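PDB 3I6Q: putative leucoanthocyanidin reductase 1 from Vitis vinifera, which probably catalyses the NADPH-dependent reduction of leucoanthocyanidins to flavan-3-ols such as catechin, as a member of the NmrA-like family of Rossmann-fold reductases. Local coordinates for residues 110-115 / 150-155. Numbering follows the deposited sequence.
Sequences GTIKRF and SGIPFT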
loop_
_atom_site.group_PDB
_atom_site.type_symbol
_atom_site.label_atom_id
_atom_site.label_comp_id
_atom_site.label_asym_id
_atom_site.label_seq_id
_atom_site.Cartn_x
_atom_site.Cartn_y
_atom_site.Cartn_z
ATOM N N GLY A 110 -13.875 19.026 11.427
ATOM C CA GLY A 110 -14.710 19.363 10.282
ATOM C C GLY A 110 -14.013 20.083 9.140
ATOM O O GLY A 110 -14.661 20.443 8.167
ATOM N N THR A 111 -12.702 20.297 9.253
ATOM C CA THR A 111 -11.950 21.045 8.236
ATOM C C THR A 111 -11.098 20.197 7.271
ATOM O O THR A 111 -10.309 20.745 6.498
ATOM C CB THR A 111 -11.038 22.101 8.890
ATOM O OG1 THR A 111 -10.217 21.472 9.885
ATOM C CG2 THR A 111 -11.882 23.196 9.535
ATOM N N ILE A 112 -11.250 18.873 7.306
ATOM C CA ILE A 112 -10.364 17.995 6.515
ATOM C C ILE A 112 -10.832 17.927 5.077
ATOM O O ILE A 112 -12.002 17.632 4.814
ATOM C CB ILE A 112 -10.214 16.574 7.142
ATOM C CG1 ILE A 112 -9.747 16.663 8.609
ATOM C CG2 ILE A 112 -9.329 15.623 6.271
ATOM C CD1 ILE A 112 -8.437 17.420 8.864
ATOM N N LYS A 113 -9.913 18.206 4.152
ATOM C CA LYS A 113 -10.215 18.186 2.711
ATOM C C LYS A 113 -10.035 16.802 2.061
ATOM O O LYS A 113 -10.608 16.546 1.003
ATOM C CB LYS A 113 -9.373 19.216 1.961
ATOM C CG LYS A 113 -9.290 20.613 2.644
ATOM C CD LYS A 113 -10.660 21.310 2.695
ATOM C CE LYS A 113 -10.516 22.817 2.998
ATOM N NZ LYS A 113 -10.062 23.061 4.392
ATOM N N ARG A 114 -9.242 15.925 2.683
ATOM C CA ARG A 114 -9.054 14.552 2.160
ATOM C C ARG A 114 -8.352 13.687 3.199
ATOM O O ARG A 114 -7.358 14.111 3.785
ATOM C CB ARG A 114 -8.218 14.540 0.869
ATOM C CG ARG A 114 -8.462 13.342 -0.074
ATOM C CD ARG A 114 -9.846 13.431 -0.748
ATOM N NE ARG A 114 -9.914 14.506 -1.748
ATOM C CZ ARG A 114 -9.464 14.413 -2.996
ATOM N NH1 ARG A 114 -8.910 13.282 -3.430
ATOM N NH2 ARG A 114 -9.577 15.448 -3.820
ATOM N N PHE A 115 -8.890 12.487 3.399
ATOM C CA PHE A 115 -8.281 11.451 4.235
ATOM C C PHE A 115 -7.950 10.233 3.359
ATOM O O PHE A 115 -8.802 9.748 2.614
ATOM C CB PHE A 115 -9.261 11.040 5.341
ATOM C CG PHE A 115 -8.780 9.910 6.204
ATOM C CD1 PHE A 115 -9.637 8.847 6.517
ATOM C CD2 PHE A 115 -7.484 9.904 6.712
ATOM C CE1 PHE A 115 -9.187 7.777 7.318
ATOM C CE2 PHE A 115 -7.023 8.847 7.492
ATOM C CZ PHE A 115 -7.888 7.776 7.800
ATOM N N SER A 150 -19.145 9.106 8.311
ATOM C CA SER A 150 -18.736 10.345 8.982
ATOM C C SER A 150 -18.607 11.519 8.018
ATOM O O SER A 150 -18.279 12.641 8.436
ATOM C CB SER A 150 -17.412 10.135 9.708
ATOM O OG SER A 150 -17.504 9.059 10.622
ATOM N N GLY A 151 -18.827 11.232 6.731
ATOM C CA GLY A 151 -18.762 12.217 5.655
ATOM C C GLY A 151 -17.405 12.842 5.395
ATOM O O GLY A 151 -17.344 13.951 4.884
ATOM N N ILE A 152 -16.313 12.152 5.738
ATOM C CA ILE A 152 -14.980 12.688 5.492
ATOM C C ILE A 152 -14.654 12.362 4.013
ATOM O O ILE A 152 -14.817 11.200 3.601
ATOM C CB ILE A 152 -13.890 12.014 6.392
ATOM C CG1 ILE A 152 -14.314 11.948 7.880
ATOM C CG2 ILE A 152 -12.512 12.693 6.207
ATOM C CD1 ILE A 152 -14.525 13.306 8.532
ATOM N N PRO A 153 -14.196 13.367 3.239
ATOM C CA PRO A 153 -13.776 13.115 1.839
ATOM C C PRO A 153 -12.559 12.174 1.853
ATOM O O PRO A 153 -11.666 12.349 2.676
ATOM C CB PRO A 153 -13.384 14.507 1.306
ATOM C CG PRO A 153 -13.194 15.373 2.565
ATOM C CD PRO A 153 -14.090 14.798 3.613
ATOM N N PHE A 154 -12.529 11.214 0.929
ATOM C CA PHE A 154 -11.585 10.100 1.037
ATOM C C PHE A 154 -10.979 9.739 -0.322
ATOM O O PHE A 154 -11.579 10.012 -1.378
ATOM C CB PHE A 154 -12.259 8.855 1.672
ATOM C CG PHE A 154 -13.384 8.257 0.841
ATOM C CD1 PHE A 154 -14.698 8.648 1.035
ATOM C CD2 PHE A 154 -13.104 7.302 -0.156
ATOM C CE1 PHE A 154 -15.730 8.099 0.240
ATOM C CE2 PHE A 154 -14.121 6.757 -0.932
ATOM C CZ PHE A 154 -15.432 7.172 -0.740
ATOM N N THR A 155 -9.818 9.097 -0.259
ATOM C CA THR A 155 -9.225 8.403 -1.399
ATOM C C THR A 155 -8.650 7.087 -0.891
ATOM O O THR A 155 -7.919 7.082 0.100
ATOM C CB THR A 155 -8.130 9.270 -2.049
ATOM O OG1 THR A 155 -8.727 10.485 -2.534
ATOM C CG2 THR A 155 -7.498 8.532 -3.266
#
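Arg114 passes Pro153 CB and Phe154 N on its way to the hydroxyl of Thr155. Its CB starts out away from 150-155, but bends at chi2 and chi3 (both 71°) fold the chain back. CG and CD both come near Thr155 OG1, and CD also neighbours Pro153 CB and lies 3.9 Å from Phe154 N. CZ stands 4.0 Å from Thr155 OG1. At the tip, NH1 gives that oxygen a hydrogen bond (2.9 Å, 150° at the hydrogen), meeting it at the guanidinium edge and nearly in its plane. With NH1 to Thr214 OG1 and NH2 to Asp211 O, three bonds hold the guanidinium; Thr155 OG1 is itself also bonded to Thr214 O. The backbones beside it pair in parallel fashion: Phe115 N donates to Pro153 O (2.9 Å) and Phe115 O accepts from Thr155 N (3.1 Å), bracketing Phe154. Pro153 CG lies against two carbonyl oxygens, Lys113 O (3.2 Å) and Ile112 O (3.4 Å), while Phe115 CB rests on Ile152 CG2 (3.7 Å). The last of the five parallel Rossmann strands, 114-116, lies beside 86-89; the segment leading from helix 133-149 into strand 155-158 pairs along its other edge, with Phe115 packed on Met106 of helix 99-109 and Val147 of helix 133-149.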